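Local coordinates for DUF6836 domain-containing protein (Clostridium leptum, PDB 4PW1), which is of unknown function and folds into a nine-stranded antiparallel beta sheet surrounded by alpha-helices, at residues B[72-77]-B[82-87]; B[175-180]-B[202-207]; B[195-200]-B[246-251]. One frame throughout, in Å; residues are numbered along the deposited sequence.

Contact 1: residues B[72-77]-B[82-87]; sequences KFRYSG and FLKDMA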
loop_
_atom_site.group_PDB
_atom_site.type_symbol
_atom_site.label_atom_id
_atom_site.label_comp_id
_atom_site.label_asym_id
_atom_site.label_seq_id
_atom_site.Cartn_x
_atom_site.Cartn_y
_atom_site.Cartn_z
ATOM N N LYS B 72 14.492 7.154 -20.072
ATOM C CA LYS B 72 14.510 5.789 -20.563
ATOM C C LYS B 72 13.321 4.970 -20.081
ATOM O O LYS B 72 13.361 4.265 -19.034
ATOM C CB LYS B 72 15.830 5.142 -20.177
ATOM C CG LYS B 72 17.026 5.793 -20.874
ATOM C CD LYS B 72 18.274 4.944 -20.678
ATOM C CE LYS B 72 18.927 5.254 -19.349
ATOM N NZ LYS B 72 19.635 6.565 -19.389
ATOM N N PHE B 73 12.236 5.077 -20.836
ATOM C CA PHE B 73 11.042 4.294 -20.561
ATOM C C PHE B 73 11.265 2.818 -20.788
ATOM O O PHE B 73 12.071 2.411 -21.648
ATOM C CB PHE B 73 9.841 4.785 -21.369
ATOM C CG PHE B 73 9.175 5.996 -20.778
ATOM C CD1 PHE B 73 9.612 7.271 -21.071
ATOM C CD2 PHE B 73 8.119 5.848 -19.858
ATOM C CE1 PHE B 73 8.984 8.385 -20.516
ATOM C CE2 PHE B 73 7.478 6.941 -19.330
ATOM C CZ PHE B 73 7.916 8.221 -19.654
ATOM N N ARG B 74 10.584 2.018 -19.956
ATOM C CA ARG B 74 10.602 0.566 -20.049
ATOM C C ARG B 74 9.197 0.087 -20.302
ATOM O O ARG B 74 8.243 0.538 -19.647
ATOM C CB ARG B 74 11.184 -0.061 -18.786
ATOM C CG ARG B 74 12.635 0.324 -18.569
ATOM C CD ARG B 74 13.372 -0.591 -17.606
ATOM N NE ARG B 74 12.873 -0.426 -16.261
ATOM C CZ ARG B 74 13.511 0.192 -15.268
ATOM N NH1 ARG B 74 14.723 0.718 -15.426
ATOM N NH2 ARG B 74 12.925 0.268 -14.086
ATOM N N TYR B 75 9.079 -0.772 -21.311
ATOM C CA TYR B 75 7.817 -1.209 -21.854
ATOM C C TYR B 75 7.410 -2.525 -21.256
ATOM O O TYR B 75 8.226 -3.464 -21.107
ATOM C CB TYR B 75 7.966 -1.369 -23.388
ATOM C CG TYR B 75 6.807 -2.097 -23.984
ATOM C CD1 TYR B 75 5.613 -1.441 -24.236
ATOM C CD2 TYR B 75 6.872 -3.449 -24.236
ATOM C CE1 TYR B 75 4.517 -2.113 -24.758
ATOM C CE2 TYR B 75 5.783 -4.128 -24.731
ATOM C CZ TYR B 75 4.597 -3.438 -24.986
ATOM O OH TYR B 75 3.540 -4.112 -25.504
ATOM N N SER B 76 6.132 -2.607 -20.941
ATOM C CA SER B 76 5.515 -3.838 -20.442
ATOM C C SER B 76 4.506 -4.371 -21.420
ATOM O O SER B 76 3.700 -3.612 -21.935
ATOM C CB SER B 76 4.743 -3.529 -19.145
ATOM O OG SER B 76 3.816 -4.552 -18.827
ATOM N N GLY B 77 4.486 -5.698 -21.573
ATOM C CA GLY B 77 3.506 -6.363 -22.388
ATOM C C GLY B 77 2.080 -6.225 -21.907
ATOM O O GLY B 77 1.167 -6.559 -22.616
ATOM N N PHE B 82 6.858 2.580 -18.203
ATOM C CA PHE B 82 7.315 3.066 -16.936
ATOM C C PHE B 82 8.635 3.793 -17.062
ATOM O O PHE B 82 9.583 3.283 -17.652
ATOM C CB PHE B 82 7.572 1.913 -15.975
ATOM C CG PHE B 82 6.371 1.102 -15.608
ATOM C CD1 PHE B 82 5.596 1.439 -14.517
ATOM C CD2 PHE B 82 6.050 -0.057 -16.317
ATOM C CE1 PHE B 82 4.532 0.656 -14.155
ATOM C CE2 PHE B 82 5.000 -0.855 -15.925
ATOM C CZ PHE B 82 4.231 -0.489 -14.857
ATOM N N LEU B 83 8.715 4.949 -16.401
ATOM C CA LEU B 83 9.990 5.625 -16.116
ATOM C C LEU B 83 10.194 5.604 -14.629
ATOM O O LEU B 83 9.483 6.300 -13.881
ATOM C CB LEU B 83 9.890 7.050 -16.597
ATOM C CG LEU B 83 11.143 7.873 -16.391
ATOM C CD1 LEU B 83 12.222 7.405 -17.341
ATOM C CD2 LEU B 83 10.819 9.340 -16.636
ATOM N N LYS B 84 11.126 4.784 -14.181
ATOM C CA LYS B 84 11.327 4.523 -12.765
ATOM C C LYS B 84 12.575 5.205 -12.242
ATOM O O LYS B 84 13.671 4.943 -12.697
ATOM C CB LYS B 84 11.462 3.037 -12.492
ATOM C CG LYS B 84 11.350 2.669 -10.998
ATOM C CD LYS B 84 11.732 1.203 -10.832
ATOM C CE LYS B 84 11.261 0.611 -9.527
ATOM N NZ LYS B 84 11.871 1.311 -8.396
ATOM N N ASP B 85 12.384 6.043 -11.222
ATOM C CA ASP B 85 13.471 6.683 -10.491
ATOM C C ASP B 85 14.529 7.303 -11.396
ATOM O O ASP B 85 15.713 7.096 -11.206
ATOM C CB ASP B 85 14.082 5.703 -9.482
ATOM C CG ASP B 85 13.143 5.372 -8.345
ATOM O OD1 ASP B 85 12.245 6.185 -7.997
ATOM O OD2 ASP B 85 13.322 4.263 -7.762
HETATM N N MSE B 86 14.110 8.151 -12.340
HETATM C CA MSE B 86 15.062 8.950 -13.072
HETATM C C MSE B 86 15.626 10.028 -12.142
HETATM O O MSE B 86 14.867 10.823 -11.552
HETATM C CB MSE B 86 14.432 9.586 -14.318
HETATM C CG MSE B 86 15.429 10.411 -15.061
HETATM SE SE MSE B 86 14.589 11.189 -16.652
HETATM C CE MSE B 86 13.292 12.399 -15.933
ATOM N N ALA B 87 16.957 10.078 -12.035
ATOM C CA ALA B 87 17.663 10.959 -11.116
ATOM C C ALA B 87 18.013 12.238 -11.818
ATOM O O ALA B 87 18.625 12.204 -12.867
ATOM C CB ALA B 87 18.961 10.296 -10.566
HETATM O O HOH W 1 12.625 3.382 -16.291
#

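Contact 2: residues B[175-180]-B[202-207]; sequences YMFFMR and YTIWEL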
loop_
_atom_site.group_PDB
_atom_site.type_symbol
_atom_site.label_atom_id
_atom_site.label_comp_id
_atom_site.label_asym_id
_atom_site.label_seq_id
_atom_site.Cartn_x
_atom_site.Cartn_y
_atom_site.Cartn_z
ATOM N N TYR B 175 -5.848 24.637 -7.581
ATOM C CA TYR B 175 -5.745 25.542 -8.723
ATOM C C TYR B 175 -4.380 25.444 -9.403
ATOM O O TYR B 175 -4.300 25.420 -10.637
ATOM C CB TYR B 175 -6.012 26.993 -8.327
ATOM C CG TYR B 175 -7.405 27.318 -7.864
ATOM C CD1 TYR B 175 -8.513 26.535 -8.242
ATOM C CD2 TYR B 175 -7.646 28.459 -7.103
ATOM C CE1 TYR B 175 -9.802 26.877 -7.841
ATOM C CE2 TYR B 175 -8.931 28.815 -6.695
ATOM C CZ TYR B 175 -10.014 28.027 -7.066
ATOM O OH TYR B 175 -11.292 28.356 -6.641
HETATM N N MSE B 176 -3.302 25.386 -8.613
HETATM C CA MSE B 176 -1.965 25.376 -9.186
HETATM C C MSE B 176 -1.736 24.102 -9.951
HETATM O O MSE B 176 -1.157 24.107 -11.072
HETATM C CB MSE B 176 -0.864 25.465 -8.136
HETATM C CG MSE B 176 -0.867 26.848 -7.507
HETATM SE SE MSE B 176 0.637 26.989 -6.215
HETATM C CE MSE B 176 0.506 25.443 -4.954
ATOM N N PHE B 177 -2.163 22.992 -9.362
ATOM C CA PHE B 177 -1.953 21.699 -10.013
ATOM C C PHE B 177 -2.787 21.595 -11.301
ATOM O O PHE B 177 -2.285 21.196 -12.331
ATOM C CB PHE B 177 -2.296 20.564 -9.074
ATOM C CG PHE B 177 -2.171 19.203 -9.712
ATOM C CD1 PHE B 177 -0.927 18.672 -10.005
ATOM C CD2 PHE B 177 -3.303 18.494 -10.058
ATOM C CE1 PHE B 177 -0.821 17.434 -10.622
ATOM C CE2 PHE B 177 -3.216 17.258 -10.656
ATOM C CZ PHE B 177 -1.964 16.730 -10.930
ATOM N N PHE B 178 -4.053 21.975 -11.262
ATOM C CA PHE B 178 -4.874 21.925 -12.493
ATOM C C PHE B 178 -4.350 22.829 -13.594
ATOM O O PHE B 178 -4.379 22.467 -14.783
ATOM C CB PHE B 178 -6.342 22.242 -12.187
ATOM C CG PHE B 178 -6.994 21.220 -11.309
ATOM C CD1 PHE B 178 -6.698 19.898 -11.444
ATOM C CD2 PHE B 178 -7.875 21.594 -10.323
ATOM C CE1 PHE B 178 -7.267 18.950 -10.606
ATOM C CE2 PHE B 178 -8.472 20.641 -9.514
ATOM C CZ PHE B 178 -8.175 19.331 -9.666
HETATM N N MSE B 179 -3.857 23.992 -13.213
HETATM C CA MSE B 179 -3.322 24.952 -14.202
HETATM C C MSE B 179 -2.086 24.364 -14.842
HETATM O O MSE B 179 -1.905 24.469 -16.046
HETATM C CB MSE B 179 -2.909 26.270 -13.554
HETATM C CG MSE B 179 -4.103 27.191 -13.302
HETATM SE SE MSE B 179 -3.604 28.680 -12.079
HETATM C CE MSE B 179 -1.801 28.974 -12.871
ATOM N N ARG B 180 -1.224 23.723 -14.047
ATOM C CA ARG B 180 -0.050 23.048 -14.637
ATOM C C ARG B 180 -0.450 21.928 -15.598
ATOM O O ARG B 180 0.099 21.816 -16.722
ATOM C CB ARG B 180 0.908 22.522 -13.570
ATOM C CG ARG B 180 1.650 23.628 -12.845
ATOM C CD ARG B 180 2.431 23.042 -11.684
ATOM N NE ARG B 180 3.227 24.037 -10.973
ATOM C CZ ARG B 180 4.418 24.483 -11.352
ATOM N NH1 ARG B 180 5.003 24.060 -12.466
ATOM N NH2 ARG B 180 5.026 25.396 -10.610
ATOM N N TYR B 202 -10.507 16.340 -17.597
ATOM C CA TYR B 202 -11.859 16.389 -17.060
ATOM C C TYR B 202 -11.994 15.378 -15.887
ATOM O O TYR B 202 -12.539 15.691 -14.839
ATOM C CB TYR B 202 -12.923 16.125 -18.138
ATOM C CG TYR B 202 -14.288 16.123 -17.524
ATOM C CD1 TYR B 202 -14.971 17.308 -17.315
ATOM C CD2 TYR B 202 -14.854 14.944 -17.056
ATOM C CE1 TYR B 202 -16.192 17.324 -16.659
ATOM C CE2 TYR B 202 -16.068 14.943 -16.383
ATOM C CZ TYR B 202 -16.724 16.134 -16.189
ATOM O OH TYR B 202 -17.936 16.164 -15.562
ATOM N N THR B 203 -11.517 14.155 -16.074
ATOM C CA THR B 203 -11.693 13.137 -15.038
ATOM C C THR B 203 -11.009 13.559 -13.732
ATOM O O THR B 203 -11.558 13.406 -12.654
ATOM C CB THR B 203 -11.116 11.793 -15.491
ATOM O OG1 THR B 203 -11.832 11.361 -16.628
ATOM C CG2 THR B 203 -11.238 10.710 -14.402
ATOM N N ILE B 204 -9.825 14.123 -13.842
ATOM C CA ILE B 204 -9.096 14.546 -12.661
ATOM C C ILE B 204 -9.876 15.636 -11.921
ATOM O O ILE B 204 -10.075 15.576 -10.694
ATOM C CB ILE B 204 -7.667 15.025 -13.061
ATOM C CG1 ILE B 204 -6.843 13.836 -13.575
ATOM C CG2 ILE B 204 -6.966 15.645 -11.890
ATOM C CD1 ILE B 204 -5.594 14.261 -14.333
ATOM N N TRP B 205 -10.339 16.628 -12.678
ATOM C CA TRP B 205 -11.110 17.700 -12.106
ATOM C C TRP B 205 -12.383 17.200 -11.459
ATOM O O TRP B 205 -12.714 17.585 -10.318
ATOM C CB TRP B 205 -11.393 18.693 -13.230
ATOM C CG TRP B 205 -12.168 19.873 -12.912
ATOM C CD1 TRP B 205 -11.704 21.051 -12.386
ATOM C CD2 TRP B 205 -13.564 20.033 -13.100
ATOM N NE1 TRP B 205 -12.741 21.956 -12.280
ATOM C CE2 TRP B 205 -13.893 21.349 -12.703
ATOM C CE3 TRP B 205 -14.576 19.219 -13.625
ATOM C CZ2 TRP B 205 -15.190 21.854 -12.831
ATOM C CZ3 TRP B 205 -15.878 19.709 -13.682
ATOM C CH2 TRP B 205 -16.167 21.009 -13.295
ATOM N N GLU B 206 -13.116 16.353 -12.183
ATOM C CA GLU B 206 -14.385 15.852 -11.701
ATOM C C GLU B 206 -14.231 14.999 -10.412
ATOM O O GLU B 206 -15.072 15.061 -9.515
ATOM C CB GLU B 206 -15.102 15.024 -12.763
ATOM C CG GLU B 206 -16.508 14.599 -12.365
ATOM C CD GLU B 206 -17.101 13.608 -13.336
ATOM O OE1 GLU B 206 -16.539 12.502 -13.344
ATOM O OE2 GLU B 206 -18.082 13.919 -14.103
ATOM N N LEU B 207 -13.184 14.200 -10.332
ATOM C CA LEU B 207 -12.972 13.445 -9.115
ATOM C C LEU B 207 -12.774 14.333 -7.908
ATOM O O LEU B 207 -13.408 14.109 -6.847
ATOM C CB LEU B 207 -11.760 12.570 -9.229
ATOM C CG LEU B 207 -12.033 11.315 -10.022
ATOM C CD1 LEU B 207 -10.691 10.702 -10.385
ATOM C CD2 LEU B 207 -12.930 10.374 -9.241
#

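Contact 3: residues B[195-200]-B[246-251]; sequences DYIGDN and VGFSLK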
loop_
_atom_site.group_PDB
_atom_site.type_symbol
_atom_site.label_atom_id
_atom_site.label_comp_id
_atom_site.label_asym_id
_atom_site.label_seq_id
_atom_site.Cartn_x
_atom_site.Cartn_y
_atom_site.Cartn_z
ATOM N N ASP B 195 -0.540 14.462 -27.057
ATOM C CA ASP B 195 -0.945 15.040 -25.801
ATOM C C ASP B 195 -1.470 13.889 -24.946
ATOM O O ASP B 195 -2.614 13.470 -25.086
ATOM C CB ASP B 195 -2.022 16.103 -25.974
ATOM C CG ASP B 195 -2.622 16.544 -24.647
ATOM O OD1 ASP B 195 -2.059 16.157 -23.572
ATOM O OD2 ASP B 195 -3.655 17.264 -24.654
ATOM N N TYR B 196 -0.626 13.360 -24.076
ATOM C CA TYR B 196 -1.042 12.210 -23.241
ATOM C C TYR B 196 -1.729 12.600 -21.935
ATOM O O TYR B 196 -2.063 11.709 -21.137
ATOM C CB TYR B 196 0.175 11.333 -22.894
ATOM C CG TYR B 196 0.734 10.657 -24.114
ATOM C CD1 TYR B 196 0.021 9.654 -24.789
ATOM C CD2 TYR B 196 1.933 11.067 -24.646
ATOM C CE1 TYR B 196 0.537 9.063 -25.945
ATOM C CE2 TYR B 196 2.456 10.492 -25.783
ATOM C CZ TYR B 196 1.754 9.507 -26.437
ATOM O OH TYR B 196 2.326 8.986 -27.553
ATOM N N ILE B 197 -1.980 13.887 -21.691
ATOM C CA ILE B 197 -2.720 14.293 -20.488
ATOM C C ILE B 197 -4.131 14.884 -20.741
ATOM O O ILE B 197 -5.013 14.803 -19.879
ATOM C CB ILE B 197 -1.882 15.241 -19.581
ATOM C CG1 ILE B 197 -2.533 15.247 -18.182
ATOM C CG2 ILE B 197 -1.736 16.661 -20.171
ATOM C CD1 ILE B 197 -1.663 15.768 -17.068
ATOM N N GLY B 198 -4.345 15.470 -21.922
ATOM C CA GLY B 198 -5.605 16.231 -22.233
ATOM C C GLY B 198 -6.869 15.442 -22.056
ATOM O O GLY B 198 -7.859 15.934 -21.479
ATOM N N ASP B 199 -6.814 14.179 -22.462
ATOM C CA ASP B 199 -7.966 13.286 -22.312
ATOM C C ASP B 199 -8.295 12.969 -20.866
ATOM O O ASP B 199 -9.422 12.513 -20.582
ATOM C CB ASP B 199 -7.765 11.967 -23.087
ATOM C CG ASP B 199 -7.865 12.136 -24.595
ATOM O OD1 ASP B 199 -8.167 13.222 -25.036
ATOM O OD2 ASP B 199 -7.620 11.171 -25.346
ATOM N N ASN B 200 -7.330 13.158 -19.947
ATOM C CA ASN B 200 -7.545 12.871 -18.524
ATOM C C ASN B 200 -7.953 14.061 -17.640
ATOM O O ASN B 200 -8.312 13.875 -16.460
ATOM C CB ASN B 200 -6.286 12.183 -17.956
ATOM C CG ASN B 200 -6.120 10.772 -18.465
ATOM O OD1 ASN B 200 -7.085 10.156 -18.952
ATOM N ND2 ASN B 200 -4.883 10.241 -18.354
ATOM N N VAL B 246 2.989 17.335 -5.831
ATOM C CA VAL B 246 4.187 16.976 -6.567
ATOM C C VAL B 246 3.990 15.751 -7.447
ATOM O O VAL B 246 4.916 15.278 -8.073
ATOM C CB VAL B 246 5.406 16.797 -5.640
ATOM C CG1 VAL B 246 5.720 18.114 -4.944
ATOM C CG2 VAL B 246 5.140 15.703 -4.621
ATOM N N GLY B 247 2.781 15.236 -7.485
ATOM C CA GLY B 247 2.468 14.088 -8.303
ATOM C C GLY B 247 1.040 13.648 -8.220
ATOM O O GLY B 247 0.256 14.194 -7.446
ATOM N N PHE B 248 0.703 12.638 -9.015
ATOM C CA PHE B 248 -0.581 12.026 -8.993
ATOM C C PHE B 248 -0.543 10.635 -9.584
ATOM O O PHE B 248 0.390 10.273 -10.273
ATOM C CB PHE B 248 -1.638 12.844 -9.767
ATOM C CG PHE B 248 -1.504 12.733 -11.265
ATOM C CD1 PHE B 248 -0.610 13.528 -11.956
ATOM C CD2 PHE B 248 -2.277 11.826 -11.989
ATOM C CE1 PHE B 248 -0.477 13.409 -13.341
ATOM C CE2 PHE B 248 -2.128 11.692 -13.370
ATOM C CZ PHE B 248 -1.215 12.492 -14.042
ATOM N N SER B 249 -1.599 9.876 -9.298
ATOM C CA SER B 249 -1.848 8.558 -9.852
ATOM C C SER B 249 -3.311 8.559 -10.201
ATOM O O SER B 249 -4.144 8.891 -9.347
ATOM C CB SER B 249 -1.618 7.455 -8.805
ATOM O OG SER B 249 -2.128 6.201 -9.276
ATOM N N LEU B 250 -3.636 8.164 -11.421
ATOM C CA LEU B 250 -5.030 8.078 -11.869
ATOM C C LEU B 250 -5.315 6.707 -12.448
ATOM O O LEU B 250 -4.599 6.241 -13.331
ATOM C CB LEU B 250 -5.306 9.146 -12.946
ATOM C CG LEU B 250 -6.666 9.027 -13.651
ATOM C CD1 LEU B 250 -7.762 9.281 -12.657
ATOM C CD2 LEU B 250 -6.762 9.987 -14.835
ATOM N N LYS B 251 -6.317 6.034 -11.903
ATOM C CA LYS B 251 -6.726 4.729 -12.398
ATOM C C LYS B 251 -8.202 4.767 -12.805
ATOM O O LYS B 251 -9.071 4.923 -11.953
ATOM C CB LYS B 251 -6.560 3.672 -11.317
ATOM C CG LYS B 251 -6.979 2.293 -11.782
ATOM C CD LYS B 251 -6.865 1.286 -10.639
ATOM C CE LYS B 251 -7.238 -0.084 -11.122
ATOM N NZ LYS B 251 -6.623 -1.060 -10.209
#

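Contact 1: residues B[72-77]-B[82-87]
Arg74 and Phe82 hold the two strands together with a pair of backbone hydrogen bonds. Arg74 N gives to Phe82 O at 2.8 Å, and Phe82 N returns a bond to Arg74 O at 2.9 Å. The second is nearly straight, with 172° at the hydrogen. Phe82 O also receives a CA-H...O contact from Phe73 CA. Where the next hydrogen-bonded pair would fall, a water stands in. It accepts from Lys84 N at 2.9 Å, donates to Lys72 O, and makes a weak bond to Phe82 O.

The Arg74 guanidinium places one flat face over the water oxygen. Its NH2 sits beside the aliphatic part of Lys84, 3.5 Å from Lys84 CB, with Lys84 CD at the guanidinium edge. NH2 also makes a weak hydrogen bond to Tyr34 OH. The charged ends stay apart, with Arg74 NH2 and Lys84 NZ separated by 5.9 Å. Lys84 bends at its last torsion, and NZ forms a salt bridge with Asp85 OD2, whose hydrogen bond is weak at 3.3 Å.

Apolar contacts fall on both faces of the sheet. On one, Leu83 CB forms a CH-pi contact with Phe73, 3.9 Å from the ring centroid and displaced toward the rim. Phe73 holds CG anti to the carbonyl carbon (chi1 -80°), which lays the ring beside the Leu83 backbone. Ile46 and Ala50 of helix 44-58 pack on this ring. On the face carrying Arg74, Ser76 CB meets the edge of the Phe82 ring near its plane. Trp31 and Tyr34 add further ring contacts to Phe82.

The axes of strand 74-76 and segment 82-87 make an angle of 129°, far from exactly antiparallel. This is an antiparallel beta hairpin near one edge of the nine-stranded sheet, with strand 39-40 beyond it.

Contact 2: residues B[175-180]-B[202-207]
Phe178 and Ile204 form the tight part of this helix-helix contact. Phe178 CE1 lies 3.6 Å from Ile204 CG2, and the methyl comes in at the ring edge, near its plane. The two side chains point opposite ways and lie alongside each other. Phe178 turns CG anti to its carbonyl carbon (chi1 -65°), and this sends the ring across to the facing helix. The same methyl of Ile204 also meets the edge of Phe177, at 4.3 Å from CE2. One branch thus serves two rings.

The helices run nearly antiparallel, at 168° between the segment axes, which approach to 11.3 Å. That spacing is wide, and large side chains bridge it. Both helices belong to the layer that covers the sheet. Ile204 rests on Met234 and Leu250, and Phe177 rests on Leu236. No hydrogen bond crosses between the two segments.

Farther from the sheet the packing is looser. Trp205 turns an edge toward the face of Phe178 in an edge-to-face pair. The centroids of the Phe178 ring and the five-membered ring of Trp205 are 5.7 Å apart, with the planes at 64°. Trp205 CD1 lies over the rim of that face rather than its centre. Both residues are partly exposed. Phe139 meets both rings, and Trp205 NE1 is hydrogen-bonded to Pro143 O, which limits the rotation of the indole. On the solvent side of helix 198-210, Tyr202 OH donates to Glu206 OE2 at 2.7 Å, approaching from above the carboxylate plane.

Contact 3: residues B[195-200]-B[246-251]
Leu250 holds CG anti to the backbone N (chi1 171°), and Asn200 holds CG anti to its carbonyl carbon (chi1 -71°). These settings bring one leucine methyl over the flat face of the amide. Leu250 CD2 is 3.8 Å from Asn200 CG, 4.1 Å from Asn200 OD1 and 4.0 Å from Asn200 ND2. The near-equal distances place the methyl above the middle of the group. The contact is therefore van der Waals and uses none of the amide's hydrogen-bonding directions. Those are used by other partners. OD1 is hydrogen-bonded to Tyr252 OH, and ND2 makes a weak bond to Leu107 O. The Tyr252 bond, with this weak one, probably sets the rotation of the buried amide.

The second contact is looser. Ile197 CD1 approaches the Phe248 ring obliquely, 4.5 Å from CZ. No hydrogen bond joins the two segments.

The 195-200 segment is shaped by its own polar contacts. Asp195 OD1 accepts from Ile197 N and from Gly198 N, each at 2.9 Å. Both donors come from the same face of the carboxylate, tilted well out of its plane. This capping fixes the turn that leads into helix 198-210, and Arg189 and Ser185 of helix 173-190 hold Asp195 OD2. Asn200 N bonds back to Ile197 O at 2.8 Å, three residues earlier, where the chain enters the helix.

Within strand 244-251, Val246 and Gly247 form a classic beta bulge opposite Ile237. The strand lies between strands 106-114 and 233-239 near the middle of the sheet, and Ile197 packs among helix 173-190, helix 44-58 and strand 106-114.

How the contacts relate
Contacts 2 and 3 are close neighbours, with centres 9 Å apart. They share helix 198-210, and their segments alternate along the chain. Side chains join them directly: Phe177 CZ is 3.6 Å from Phe248 CD1, and Ile204 CG1 is 4.1 Å from Leu250 CD2. Leu250 also touches Thr203 and Leu207, so this residue of contact 3 packs on the helix residues of contact 2. Contact 1 stands apart, in the other DUF6836 range. It reaches the same sheet as contact 3, with centres about 16 Å apart. Contact 2 lies across the chain's centre from it, about 25 Å between centres. No active site or ligand is known to relate them.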